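Local coordinates for methylated RNA-binding protein 1 (Saccharomyces cerevisiae S288c, PDB 4RCM) that binds N6-methyladenosine-containing RNA through its YTH domain and destabilises PHO4 mRNA by binding its 3'-UTR, thereby regulating phosphate metabolism, at residues R17-I21 with R47-A51; I108-I112 with I148-T153; F120-N125 with Q137-I143. All blocks are in the same frame, centred on the assembly; numbering follows the deposited sequence. Where two conformers were deposited one is given.

How the interactions relate
From the N terminus, strand 17-23 is the first element to be engaged: interaction 1 closes a loop of 25 residues by bringing helix 42-53 back against it. The chain then runs on to strand 102-112, where interaction 2 opens; it closes in the C-terminal part of helix 141-151. Interaction 3, joining 120-125 to 137-143, both opens and closes within that span, so interaction 3 nests within interaction 2, while interaction 1 precedes both. All three reach the mixed sheet of the YTH domain. Strand 138-139 pairs beside strand 17-23, linking interactions 1 and 3, and helix 141-151 serves interactions 2 and 3. Phe18 of interaction 1 also packs on Ile148 of interaction 2.

Interaction 1: residues R17-I21 with R47-A51; sequences RFFVI and RLSEA
Arg47, Leu48 and Ala51 of helix 42-53 pack on Arg17, Phe19 and Ile21 of strand 17-23, a helix-on-sheet contact in the YTH domain. The helix runs nearly antiparallel to the strand, the two short axes 10.5 Å apart at an angle of 170°. Arg47 comes first. Its bent side chain brings NH2 to the edge of the Phe19 ring, 4.2 Å from CE2, with guanidinium and ring 81° apart; the same side chain also touches Glu138 of the neighbouring strand.

Leu48, one residue on, makes the central apolar contact. Its CD2 lies over a face of the Phe19 ring in a CH-pi contact, 3.9 Å from the ring centroid and displaced toward the CG-CD1 side. The other branch, CD1, meets Ile21 CD1 more loosely at 4.2 Å, so the two methyls of one leucine serve two strand residues. Ile21 and Phe19 also touch strand 61-67. The helix thus packs on the strand that leads into the RNA site: Lys22 and Ser23 bind the N6-methyladenosine residue, and the side chains of Ile21 and Ser23 are about 5 Å apart.

A turn of helix later, Ala51 points its methyl at the strand. CB meets two neighbouring groups, Phe19 CZ at 3.7 Å and one face of the Arg17 guanidinium, which it covers off-centre. The bend of Arg17 at chi3 (75°) folds its end over the alanine, while NH2 forms a salt bridge with Glu138. In the guanidinium plane, NH1 donates to a water at 3.1 Å, and that water in turn donates to Ala51 O at 2.7 Å.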
ATOM      1  N   ARG A  17      10.543   1.597   4.703  1.00 12.74           N
ATOM      2  CA  ARG A  17       9.561   2.642   4.967  1.00 11.91           C
ATOM      3  C   ARG A  17       8.177   2.194   4.546  1.00 11.99           C
ATOM      4  O   ARG A  17       8.063   1.421   3.609  1.00 11.12           O
ATOM      5  CB  ARG A  17      10.026   3.949   4.300  1.00 13.64           C
ATOM      6  CG  ARG A  17      11.220   4.523   5.066  1.00 12.97           C
ATOM      7  CD  ARG A  17      11.800   5.780   4.462  1.00 14.86           C
ATOM      8  NE  ARG A  17      10.947   6.917   4.732  1.00 15.23           N
ATOM      9  CZ  ARG A  17      11.207   8.163   4.335  1.00 17.64           C
ATOM     10  NH1 ARG A  17      12.311   8.419   3.666  1.00 15.46           N
ATOM     11  NH2 ARG A  17      10.362   9.146   4.633  1.00 16.61           N
ATOM     12  N   PHE A  18       7.163   2.591   5.330  1.00 11.07           N
ATOM     13  CA  PHE A  18       5.764   2.163   5.144  1.00 10.48           C
ATOM     14  C   PHE A  18       4.871   3.380   4.998  1.00 10.38           C
ATOM     15  O   PHE A  18       4.908   4.280   5.844  1.00  9.27           O
ATOM     16  CB  PHE A  18       5.271   1.379   6.359  1.00 10.62           C
ATOM     17  CG  PHE A  18       6.014   0.109   6.605  1.00 10.49           C
ATOM     18  CD1 PHE A  18       5.610  -1.061   6.012  1.00 10.17           C
ATOM     19  CD2 PHE A  18       7.121   0.088   7.453  1.00  9.32           C
ATOM     20  CE1 PHE A  18       6.317  -2.223   6.209  1.00 10.51           C
ATOM     21  CE2 PHE A  18       7.811  -1.090   7.682  1.00  9.92           C
ATOM     22  CZ  PHE A  18       7.393  -2.261   7.076  1.00  9.78           C
ATOM     23  N   PHE A  19       4.007   3.364   3.983  1.00  9.87           N
ATOM     24  CA  PHE A  19       3.012   4.417   3.778  1.00 11.11           C
ATOM     25  C   PHE A  19       1.673   3.823   3.496  1.00 11.18           C
ATOM     26  O   PHE A  19       1.582   2.742   2.900  1.00 12.78           O
ATOM     27  CB  PHE A  19       3.364   5.274   2.579  1.00 10.49           C
ATOM     28  CG  PHE A  19       4.696   5.915   2.681  1.00 10.06           C
ATOM     29  CD1 PHE A  19       5.820   5.252   2.225  1.00 11.02           C
ATOM     30  CD2 PHE A  19       4.831   7.173   3.231  1.00 10.51           C
ATOM     31  CE1 PHE A  19       7.075   5.814   2.325  1.00 10.79           C
ATOM     32  CE2 PHE A  19       6.071   7.760   3.312  1.00 11.99           C
ATOM     33  CZ  PHE A  19       7.193   7.089   2.860  1.00 11.50           C
ATOM     34  N   VAL A  20       0.626   4.539   3.888  1.00 12.95           N
ATOM     35  CA  VAL A  20      -0.736   4.160   3.522  1.00 12.43           C
ATOM     36  C   VAL A  20      -1.045   4.734   2.140  1.00 13.26           C
ATOM     37  O   VAL A  20      -0.604   5.833   1.828  1.00 14.25           O
ATOM     38  CB  VAL A  20      -1.788   4.646   4.547  1.00 12.64           C
ATOM     39  CG1 VAL A  20      -3.199   4.607   3.984  1.00 13.59           C
ATOM     40  CG2 VAL A  20      -1.716   3.788   5.786  1.00 12.09           C
ATOM     41  N   ILE A  21      -1.831   3.987   1.352  1.00 12.18           N
ATOM     42  CA  ILE A  21      -2.372   4.479   0.035  1.00 12.95           C
ATOM     43  C   ILE A  21      -3.884   4.456   0.199  1.00 12.50           C
ATOM     44  O   ILE A  21      -4.446   3.423   0.605  1.00 11.06           O
ATOM     45  CB  ILE A  21      -1.959   3.612  -1.188  1.00 11.43           C
ATOM     46  CG1 ILE A  21      -0.449   3.622  -1.393  1.00 11.19           C
ATOM     47  CG2 ILE A  21      -2.631   4.098  -2.483  1.00 11.41           C
ATOM     48  CD1 ILE A  21       0.162   4.955  -1.782  1.00 11.35           C
ATOM     49  N   ARG A  47       6.330  12.885  -2.179  1.00 15.58           N
ATOM     50  CA  ARG A  47       6.664  12.241  -0.926  1.00 17.40           C
ATOM     51  C   ARG A  47       7.226  10.799  -1.129  1.00 15.60           C
ATOM     52  O   ARG A  47       8.269  10.483  -0.612  1.00 15.90           O
ATOM     53  CB  ARG A  47       5.443  12.194  -0.010  1.00 20.75           C
ATOM     54  CG  ARG A  47       4.983  13.563   0.519  1.00 23.59           C
ATOM     55  CD  ARG A  47       3.918  13.347   1.580  1.00 25.00           C
ATOM     56  NE  ARG A  47       4.520  12.624   2.690  1.00 32.64           N
ATOM     57  CZ  ARG A  47       3.853  12.032   3.659  1.00 34.33           C
ATOM     58  NH1 ARG A  47       2.531  12.079   3.688  1.00 49.77           N
ATOM     59  NH2 ARG A  47       4.502  11.401   4.606  1.00 35.00           N
ATOM     60  N   LEU A  48       6.528   9.951  -1.895  1.00 14.23           N
ATOM     61  CA  LEU A  48       6.950   8.600  -2.143  1.00 14.90           C
ATOM     62  C   LEU A  48       8.267   8.516  -2.911  1.00 15.16           C
ATOM     63  O   LEU A  48       9.128   7.705  -2.589  1.00 16.70           O
ATOM     64  CB  LEU A  48       5.882   7.864  -2.922  1.00 15.12           C
ATOM     65  CG  LEU A  48       4.573   7.645  -2.159  1.00 14.36           C
ATOM     66  CD1 LEU A  48       3.560   7.034  -3.090  1.00 14.31           C
ATOM     67  CD2 LEU A  48       4.800   6.758  -0.952  1.00 15.36           C
ATOM     68  N   SER A  49       8.415   9.349  -3.913  1.00 15.05           N
ATOM     69  CA  SER A  49       9.629   9.398  -4.701  1.00 15.08           C
ATOM     70  C   SER A  49      10.842   9.809  -3.869  1.00 17.01           C
ATOM     71  O   SER A  49      11.907   9.262  -4.021  1.00 18.91           O
ATOM     72  CB  SER A  49       9.423  10.370  -5.878  1.00 14.49           C
ATOM     73  OG  SER A  49      10.625  10.649  -6.564  1.00 15.56           O
ATOM     74  N   GLU A  50      10.683  10.768  -2.981  1.00 17.54           N
ATOM     75  CA  GLU A  50      11.802  11.197  -2.143  1.00 20.43           C
ATOM     76  C   GLU A  50      12.204  10.072  -1.199  1.00 18.13           C
ATOM     77  O   GLU A  50      13.358   9.817  -0.996  1.00 18.27           O
ATOM     78  CB  GLU A  50      11.457  12.490  -1.366  1.00 22.06           C
ATOM     79  CG  GLU A  50      11.052  13.669  -2.249  1.00 25.53           C
ATOM     80  N   ALA A  51      11.233   9.377  -0.623  1.00 18.63           N
ATOM     81  CA  ALA A  51      11.539   8.201   0.168  1.00 17.30           C
ATOM     82  C   ALA A  51      12.276   7.104  -0.613  1.00 16.74           C
ATOM     83  O   ALA A  51      13.224   6.498  -0.100  1.00 17.49           O
ATOM     84  CB  ALA A  51      10.250   7.633   0.765  1.00 18.12           C
TER
HETATM   85  O   HOH W   1      14.243   6.417   2.393  1.00 20.91           O

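Interaction 2: residues I108-I112 with I148-T153; sequences IVRDI and INLFKT
Ile112 and Phe151 form the tight part of this contact between strand 102-112 and the C-terminal part of helix 141-151. Ile112 CG1 sits over the centre of the Phe151 ring, 3.5 Å from the centroid and 10° off the normal, a CH-pi contact. The ring is boxed further by Ile108 CG2 at 4.0 Å from CD1 and by Arg110 O at its edge.

Arg110 reaches across with CG between the backbone N and the carbonyl carbon (chi1 55°) and its chain bent at chi2 and chi3. Both bonds across the contact leave from NH1: one to Thr153 O at 2.7 Å, in the carbonyl plane, the other to Phe151 O at 2.9 Å, from above the plane of the Phe151 carbonyl. NE binds Asp111 O, and NH2 forms a salt bridge with Asp155, so three nitrogens hold the buried guanidinium from turning.

The partly exposed side is looser. Ile112 CG2 meets Leu150 CD2 at 3.9 Å, and Lys152 lends only its CG to Ile108 CD1, its NZ bonding instead to Leu10 O. Phe151 continues inward onto Phe73 and Val76, wedging this part of helix 141-151 against the neighbouring strands 72-79 and 102-112 of the mixed sheet.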
ATOM      1  N   ILE A 108       1.153  -8.954  -1.099  1.00  9.69           N
ATOM      2  CA  ILE A 108       0.038  -9.573  -0.350  1.00  9.19           C
ATOM      3  C   ILE A 108      -1.334  -9.087  -0.805  1.00  9.38           C
ATOM      4  O   ILE A 108      -1.575  -7.908  -0.920  1.00  9.80           O
ATOM      5  CB  ILE A 108       0.146  -9.323   1.181  1.00  8.92           C
ATOM      6  CG1 ILE A 108       1.393  -9.968   1.754  1.00  8.97           C
ATOM      7  CG2 ILE A 108      -1.112  -9.859   1.941  1.00  9.76           C
ATOM      8  CD1 ILE A 108       1.833  -9.371   3.083  1.00  9.29           C
ATOM      9  N   VAL A 109      -2.288 -10.020  -0.998  1.00 10.05           N
ATOM     10  CA  VAL A 109      -3.611  -9.641  -1.469  1.00  9.94           C
ATOM     11  C   VAL A 109      -4.594 -10.415  -0.625  1.00 10.14           C
ATOM     12  O   VAL A 109      -4.664 -11.626  -0.768  1.00  8.87           O
ATOM     13  CB  VAL A 109      -3.834 -10.001  -2.948  1.00 10.90           C
ATOM     14  CG1 VAL A 109      -5.260  -9.666  -3.381  1.00 11.39           C
ATOM     15  CG2 VAL A 109      -2.836  -9.274  -3.819  1.00 11.30           C
ATOM     16  N   ARG A 110      -5.225  -9.712   0.321  1.00 10.56           N
ATOM     17  CA  ARG A 110      -6.215 -10.255   1.221  1.00 13.50           C
ATOM     18  C   ARG A 110      -6.721  -9.091   2.059  1.00 16.05           C
ATOM     19  O   ARG A 110      -6.032  -8.119   2.260  1.00 16.00           O
ATOM     20  CB  ARG A 110      -5.672 -11.350   2.142  1.00 13.26           C
ATOM     21  CG  ARG A 110      -4.448 -10.984   3.000  1.00 16.32           C
ATOM     22  CD  ARG A 110      -4.728 -10.467   4.428  1.00 16.46           C
ATOM     23  NE  ARG A 110      -5.747 -11.234   5.171  1.00 15.93           N
ATOM     24  CZ  ARG A 110      -5.525 -12.209   6.056  1.00 16.95           C
ATOM     25  NH1 ARG A 110      -4.297 -12.661   6.336  1.00 16.72           N
ATOM     26  NH2 ARG A 110      -6.557 -12.779   6.627  1.00 17.59           N
ATOM     27  N   ASP A 111      -7.934  -9.195   2.533  1.00 16.94           N
ATOM     28  CA  ASP A 111      -8.505  -8.134   3.392  1.00 21.86           C
ATOM     29  C   ASP A 111      -8.131  -8.345   4.863  1.00 20.12           C
ATOM     30  O   ASP A 111      -8.045  -9.449   5.341  1.00 23.62           O
ATOM     31  CB  ASP A 111     -10.034  -8.107   3.254  1.00 23.40           C
ATOM     32  CG  ASP A 111     -10.506  -7.544   1.909  1.00 30.35           C
ATOM     33  OD1 ASP A 111      -9.704  -7.003   1.078  1.00 27.47           O
ATOM     34  OD2 ASP A 111     -11.729  -7.644   1.669  1.00 43.32           O
ATOM     35  N   ILE A 112      -7.906  -7.265   5.562  1.00 21.08           N
ATOM     36  CA  ILE A 112      -7.864  -7.306   7.010  1.00 20.27           C
ATOM     37  C   ILE A 112      -9.084  -6.492   7.503  1.00 23.91           C
ATOM     38  O   ILE A 112      -9.296  -5.375   7.044  1.00 21.35           O
ATOM     39  CB  ILE A 112      -6.543  -6.718   7.518  1.00 17.66           C
ATOM     40  CG1 ILE A 112      -5.360  -7.666   7.220  1.00 17.06           C
ATOM     41  CG2 ILE A 112      -6.643  -6.334   8.989  1.00 18.84           C
ATOM     42  CD1 ILE A 112      -5.417  -9.089   7.760  1.00 16.72           C
ATOM     43  N   ILE A 148       2.292  -5.941   8.764  1.00  9.72           N
ATOM     44  CA  ILE A 148       2.641  -6.987   7.779  1.00  9.59           C
ATOM     45  C   ILE A 148       2.386  -8.357   8.378  1.00 10.08           C
ATOM     46  O   ILE A 148       1.838  -9.219   7.696  1.00  9.96           O
ATOM     47  CB  ILE A 148       4.106  -6.902   7.300  1.00  9.62           C
ATOM     48  CG1 ILE A 148       4.307  -5.629   6.500  1.00 10.10           C
ATOM     49  CG2 ILE A 148       4.474  -8.089   6.439  1.00 10.02           C
ATOM     50  CD1 ILE A 148       3.564  -5.621   5.152  1.00 10.88           C
ATOM     51  N   ASN A 149       2.737  -8.541   9.662  1.00 11.45           N
ATOM     52  CA  ASN A 149       2.627  -9.864  10.285  1.00 11.42           C
ATOM     53  C   ASN A 149       1.192 -10.312  10.449  1.00 12.45           C
ATOM     54  O   ASN A 149       0.881 -11.530  10.350  1.00 10.09           O
ATOM     55  CB  ASN A 149       3.367  -9.929  11.631  1.00 12.31           C
ATOM     56  CG  ASN A 149       4.882  -9.993  11.473  1.00 11.01           C
ATOM     57  OD1 ASN A 149       5.416 -10.542  10.478  1.00 11.30           O
ATOM     58  ND2 ASN A 149       5.587  -9.395  12.418  1.00 10.45           N
ATOM     59  N   LEU A 150       0.301  -9.347  10.666  1.00 12.61           N
ATOM     60  CA  LEU A 150      -1.137  -9.648  10.678  1.00 14.57           C
ATOM     61  C   LEU A 150      -1.591 -10.022   9.263  1.00 14.08           C
ATOM     62  O   LEU A 150      -2.346 -10.967   9.074  1.00 13.43           O
ATOM     63  CB  LEU A 150      -1.919  -8.459  11.259  1.00 16.17           C
ATOM     64  CG  LEU A 150      -3.415  -8.529  11.452  1.00 17.76           C
ATOM     65  CD1 LEU A 150      -3.811  -9.492  12.582  1.00 17.83           C
ATOM     66  CD2 LEU A 150      -3.994  -7.129  11.723  1.00 17.36           C
ATOM     67  N   PHE A 151      -1.092  -9.307   8.261  1.00 14.00           N
ATOM     68  CA  PHE A 151      -1.465  -9.598   6.871  1.00 14.54           C
ATOM     69  C   PHE A 151      -0.999 -11.016   6.442  1.00 15.14           C
ATOM     70  O   PHE A 151      -1.665 -11.653   5.607  1.00 14.59           O
ATOM     71  CB  PHE A 151      -0.919  -8.528   5.885  1.00 14.30           C
ATOM     72  CG  PHE A 151      -1.868  -7.369   5.616  1.00 13.74           C
ATOM     73  CD1 PHE A 151      -2.862  -7.462   4.607  1.00 13.68           C
ATOM     74  CD2 PHE A 151      -1.762  -6.176   6.309  1.00 13.92           C
ATOM     75  CE1 PHE A 151      -3.739  -6.400   4.331  1.00 12.95           C
ATOM     76  CE2 PHE A 151      -2.646  -5.110   6.061  1.00 14.12           C
ATOM     77  CZ  PHE A 151      -3.629  -5.217   5.054  1.00 13.88           C
ATOM     78  N   LYS A 152       0.147 -11.465   6.982  1.00 16.19           N
ATOM     79  CA  LYS A 152       0.746 -12.783   6.673  1.00 17.46           C
ATOM     80  C   LYS A 152       0.027 -13.936   7.372  1.00 19.44           C
ATOM     81  O   LYS A 152       0.380 -15.097   7.182  1.00 17.85           O
ATOM     82  CB  LYS A 152       2.262 -12.827   7.069  1.00 17.34           C
ATOM     83  CG  LYS A 152       3.203 -12.202   6.063  1.00 18.03           C
ATOM     84  CD  LYS A 152       4.543 -11.791   6.667  1.00 20.23           C
ATOM     85  CE  LYS A 152       5.755 -12.519   6.125  1.00 20.49           C
ATOM     86  NZ  LYS A 152       7.031 -12.221   6.853  1.00 19.84           N
ATOM     87  N   THR A 153      -0.929 -13.653   8.246  1.00 23.90           N
ATOM     88  CA  THR A 153      -1.548 -14.744   8.985  1.00 23.92           C
ATOM     89  C   THR A 153      -2.500 -15.534   8.082  1.00 25.12           C
ATOM     90  O   THR A 153      -3.387 -14.961   7.450  1.00 21.83           O
ATOM     91  CB  THR A 153      -2.310 -14.252  10.201  1.00 24.89           C
ATOM     92  OG1 THR A 153      -1.425 -13.497  11.031  1.00 26.92           O
ATOM     93  CG2 THR A 153      -2.886 -15.456  11.013  1.00 25.33           C
TER

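Interaction 3: residues F120-N125 with Q137-I143; sequences FLIPSN and QEIPYSI
Ile122, from a short, weakly bonded strand paired with 128-129, and Ile139, on the weakly bonded edge strand 138-139 of the YTH domain's mixed sheet, meet at the centre of this partly buried contact. The apolar layer comes first. Ile122 CD1 touches Ile139 CD1 at 3.7 Å, the two side chains crossing at about a right angle. Phe120 CD1 lies 3.7 Å from Ile143 CG2, the branch that stands opposite the backbone N because CG1 takes the place beside it (chi1 -52°). Proline rings meet more loosely, Pro123 CD and Pro140 CG being 4.3 Å apart, with Pro140 at the N-cap of helix 141-151.

The side chain of Gln137 comes next. It bends at chi2 (61°) and lays its flat end alongside Ile122, Ser124 and the CB of Asn125, its plane 22° from that of the Asn125 amide. With this long side chain cut back to an alanine here, a gap is likely to open beside Ile122 CG2 and Asn125 CB.

Backbone and water bonds complete the account. A type I turn from Ile122 to Asn125 is closed by Asn125 N to Ile122 O, and it brings Ser124 toward 137-143. There a single water bridges the segments, donating to Glu138 O at 2.5 Å and hydrogen-bonded to Ser124 OG at 2.6 Å.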
ATOM      1  N   PHE A 120      -3.817   0.032  16.051  1.00 26.48           N
ATOM      2  CA  PHE A 120      -2.555   0.697  15.664  1.00 21.35           C
ATOM      3  C   PHE A 120      -2.629   2.196  15.568  1.00 21.67           C
ATOM      4  O   PHE A 120      -3.271   2.740  14.661  1.00 18.81           O
ATOM      5  CB  PHE A 120      -2.092   0.154  14.337  1.00 22.15           C
ATOM      6  CG  PHE A 120      -1.871  -1.306  14.366  1.00 22.79           C
ATOM      7  CD1 PHE A 120      -0.667  -1.822  14.822  1.00 22.99           C
ATOM      8  CD2 PHE A 120      -2.872  -2.169  14.009  1.00 18.39           C
ATOM      9  CE1 PHE A 120      -0.468  -3.182  14.877  1.00 21.32           C
ATOM     10  CE2 PHE A 120      -2.686  -3.535  14.062  1.00 20.46           C
ATOM     11  CZ  PHE A 120      -1.480  -4.051  14.485  1.00 19.85           C
ATOM     12  N   LEU A 121      -1.940   2.880  16.491  1.00 20.77           N
ATOM     13  CA  LEU A 121      -2.071   4.301  16.645  1.00 19.33           C
ATOM     14  C   LEU A 121      -0.811   4.931  16.100  1.00 19.07           C
ATOM     15  O   LEU A 121       0.290   4.391  16.306  1.00 20.08           O
ATOM     16  CB  LEU A 121      -2.299   4.646  18.135  1.00 21.38           C
ATOM     17  CG  LEU A 121      -3.417   3.798  18.745  1.00 23.75           C
ATOM     18  CD1 LEU A 121      -3.659   4.127  20.220  1.00 29.27           C
ATOM     19  CD2 LEU A 121      -4.708   3.952  17.943  1.00 24.53           C
ATOM     20  N   ILE A 122      -0.962   6.036  15.385  1.00 16.74           N
ATOM     21  CA  ILE A 122       0.125   6.582  14.607  1.00 21.46           C
ATOM     22  C   ILE A 122       0.632   7.913  15.179  1.00 28.68           C
ATOM     23  O   ILE A 122       0.012   8.953  14.991  1.00 26.31           O
ATOM     24  CB  ILE A 122      -0.266   6.777  13.127  1.00 21.32           C
ATOM     25  CG1 ILE A 122      -0.873   5.487  12.550  1.00 22.21           C
ATOM     26  CG2 ILE A 122       0.948   7.241  12.312  1.00 22.16           C
ATOM     27  CD1 ILE A 122       0.036   4.264  12.642  1.00 20.79           C
ATOM     28  N   PRO A 123       1.803   7.883  15.836  1.00 37.32           N
ATOM     29  CA  PRO A 123       2.252   9.064  16.559  1.00 39.36           C
ATOM     30  C   PRO A 123       2.204  10.388  15.775  1.00 37.99           C
ATOM     31  O   PRO A 123       1.949  11.430  16.379  1.00 35.97           O
ATOM     32  CB  PRO A 123       3.697   8.706  16.943  1.00 38.96           C
ATOM     33  CG  PRO A 123       3.724   7.231  17.021  1.00 38.00           C
ATOM     34  CD  PRO A 123       2.685   6.715  16.067  1.00 40.09           C
ATOM     35  N   SER A 124       2.403  10.344  14.459  1.00 35.90           N
ATOM     36  CA  SER A 124       2.552  11.556  13.650  1.00 39.94           C
ATOM     37  C   SER A 124       1.268  11.948  12.924  1.00 44.98           C
ATOM     38  O   SER A 124       1.280  12.872  12.098  1.00 48.81           O
ATOM     39  CB  SER A 124       3.654  11.373  12.609  1.00 41.82           C
ATOM     40  OG  SER A 124       3.224  10.509  11.571  1.00 37.26           O
ATOM     41  N   ASN A 125       0.190  11.212  13.183  1.00 40.25           N
ATOM     42  CA  ASN A 125      -1.153  11.653  12.836  1.00 38.69           C
ATOM     43  C   ASN A 125      -1.899  11.748  14.160  1.00 37.94           C
ATOM     44  O   ASN A 125      -2.787  10.939  14.475  1.00 30.82           O
ATOM     45  CB  ASN A 125      -1.852  10.698  11.860  1.00 37.84           C
ATOM     46  CG  ASN A 125      -3.166  11.269  11.330  1.00 38.52           C
ATOM     47  OD1 ASN A 125      -3.297  12.485  11.144  1.00 43.07           O
ATOM     48  ND2 ASN A 125      -4.146  10.397  11.083  1.00 39.71           N
ATOM     49  N   GLN A 137       0.306   8.827   4.146  1.00 12.42           N
ATOM     50  CA  GLN A 137       0.679   8.959   5.531  1.00 13.46           C
ATOM     51  C   GLN A 137       1.776   7.944   5.832  1.00 12.63           C
ATOM     52  O   GLN A 137       1.572   6.732   5.589  1.00 10.67           O
ATOM     53  CB  GLN A 137      -0.557   8.644   6.414  1.00 14.34           C
ATOM     54  CG  GLN A 137      -0.265   8.413   7.873  1.00 18.58           C
ATOM     55  CD  GLN A 137       0.352   9.621   8.549  1.00 20.52           C
ATOM     56  OE1 GLN A 137       1.429   9.524   9.167  1.00 23.83           O
ATOM     57  NE2 GLN A 137      -0.327  10.757   8.455  1.00 19.10           N
ATOM     58  N   GLU A 138       2.905   8.412   6.355  1.00 13.43           N
ATOM     59  CA  GLU A 138       3.994   7.471   6.749  1.00 15.43           C
ATOM     60  C   GLU A 138       3.722   6.737   8.039  1.00 14.50           C
ATOM     61  O   GLU A 138       3.234   7.318   9.024  1.00 14.76           O
ATOM     62  CB  GLU A 138       5.350   8.132   6.861  1.00 16.76           C
ATOM     63  CG  GLU A 138       6.458   7.129   7.198  1.00 16.59           C
ATOM     64  CD  GLU A 138       7.846   7.575   6.815  1.00 19.65           C
ATOM     65  OE1 GLU A 138       8.037   8.722   6.400  1.00 20.14           O
ATOM     66  OE2 GLU A 138       8.766   6.746   6.903  1.00 23.09           O
ATOM     67  N   ILE A 139       4.090   5.460   8.042  1.00 14.43           N
ATOM     68  CA  ILE A 139       3.855   4.579   9.162  1.00 15.02           C
ATOM     69  C   ILE A 139       5.228   4.084   9.726  1.00 15.31           C
ATOM     70  O   ILE A 139       6.014   3.450   9.013  1.00 15.15           O
ATOM     71  CB  ILE A 139       3.017   3.355   8.761  1.00 15.53           C
ATOM     72  CG1 ILE A 139       1.659   3.749   8.114  1.00 16.16           C
ATOM     73  CG2 ILE A 139       2.826   2.441   9.953  1.00 15.37           C
ATOM     74  CD1 ILE A 139       0.650   4.434   9.020  1.00 14.48           C
ATOM     75  N   PRO A 140       5.512   4.376  11.001  1.00 16.09           N
ATOM     76  CA  PRO A 140       6.825   3.978  11.573  1.00 15.72           C
ATOM     77  C   PRO A 140       7.167   2.498  11.338  1.00 14.05           C
ATOM     78  O   PRO A 140       6.306   1.658  11.430  1.00 12.45           O
ATOM     79  CB  PRO A 140       6.641   4.197  13.089  1.00 17.24           C
ATOM     80  CG  PRO A 140       5.463   5.093  13.237  1.00 19.36           C
ATOM     81  CD  PRO A 140       4.551   4.752  12.061  1.00 17.51           C
ATOM     82  N   TYR A 141       8.445   2.193  11.129  1.00 12.39           N
ATOM     83  CA  TYR A 141       8.876   0.841  10.804  1.00 12.16           C
ATOM     84  C   TYR A 141       8.262  -0.242  11.685  1.00 11.93           C
ATOM     85  O   TYR A 141       7.599  -1.191  11.191  1.00  9.33           O
ATOM     86  CB  TYR A 141      10.403   0.804  10.895  1.00 13.21           C
ATOM     87  CG  TYR A 141      11.006  -0.505  10.556  1.00 12.71           C
ATOM     88  CD1 TYR A 141      11.185  -0.915   9.228  1.00 12.07           C
ATOM     89  CD2 TYR A 141      11.424  -1.352  11.568  1.00 12.71           C
ATOM     90  CE1 TYR A 141      11.772  -2.158   8.937  1.00 13.16           C
ATOM     91  CE2 TYR A 141      12.016  -2.573  11.294  1.00 13.12           C
ATOM     92  CZ  TYR A 141      12.192  -2.985   9.993  1.00 11.86           C
ATOM     93  OH  TYR A 141      12.730  -4.230   9.822  1.00 11.73           O
ATOM     94  N   SER A 142       8.432  -0.083  12.995  1.00 11.86           N
ATOM     95  CA  SER A 142       7.956  -1.129  13.919  0.50 10.79           C
ATOM     96  C   SER A 142       6.449  -1.420  13.827  1.00 11.50           C
ATOM     97  O   SER A 142       6.059  -2.608  13.882  1.00 10.85           O
ATOM     98  CB  SER A 142       8.401  -0.869  15.368  0.50 10.49           C
ATOM     99  OG  SER A 142       7.931   0.362  15.856  0.50  9.28           O
ATOM    100  N   ILE A 143       5.614  -0.391  13.692  1.00 11.84           N
ATOM    101  CA  ILE A 143       4.169  -0.568  13.522  1.00 11.63           C
ATOM    102  C   ILE A 143       3.929  -1.248  12.164  1.00 10.08           C
ATOM    103  O   ILE A 143       3.131  -2.197  12.046  1.00  8.06           O
ATOM    104  CB  ILE A 143       3.382   0.784  13.495  1.00 15.11           C
ATOM    105  CG1 ILE A 143       3.701   1.704  14.697  1.00 18.42           C
ATOM    106  CG2 ILE A 143       1.881   0.531  13.425  1.00 13.87           C
ATOM    107  CD1 ILE A 143       3.488   1.062  16.004  1.00 20.84           C
TER
HETATM  108  O   HOH W   2       4.093   8.043  11.257  1.00 29.18           O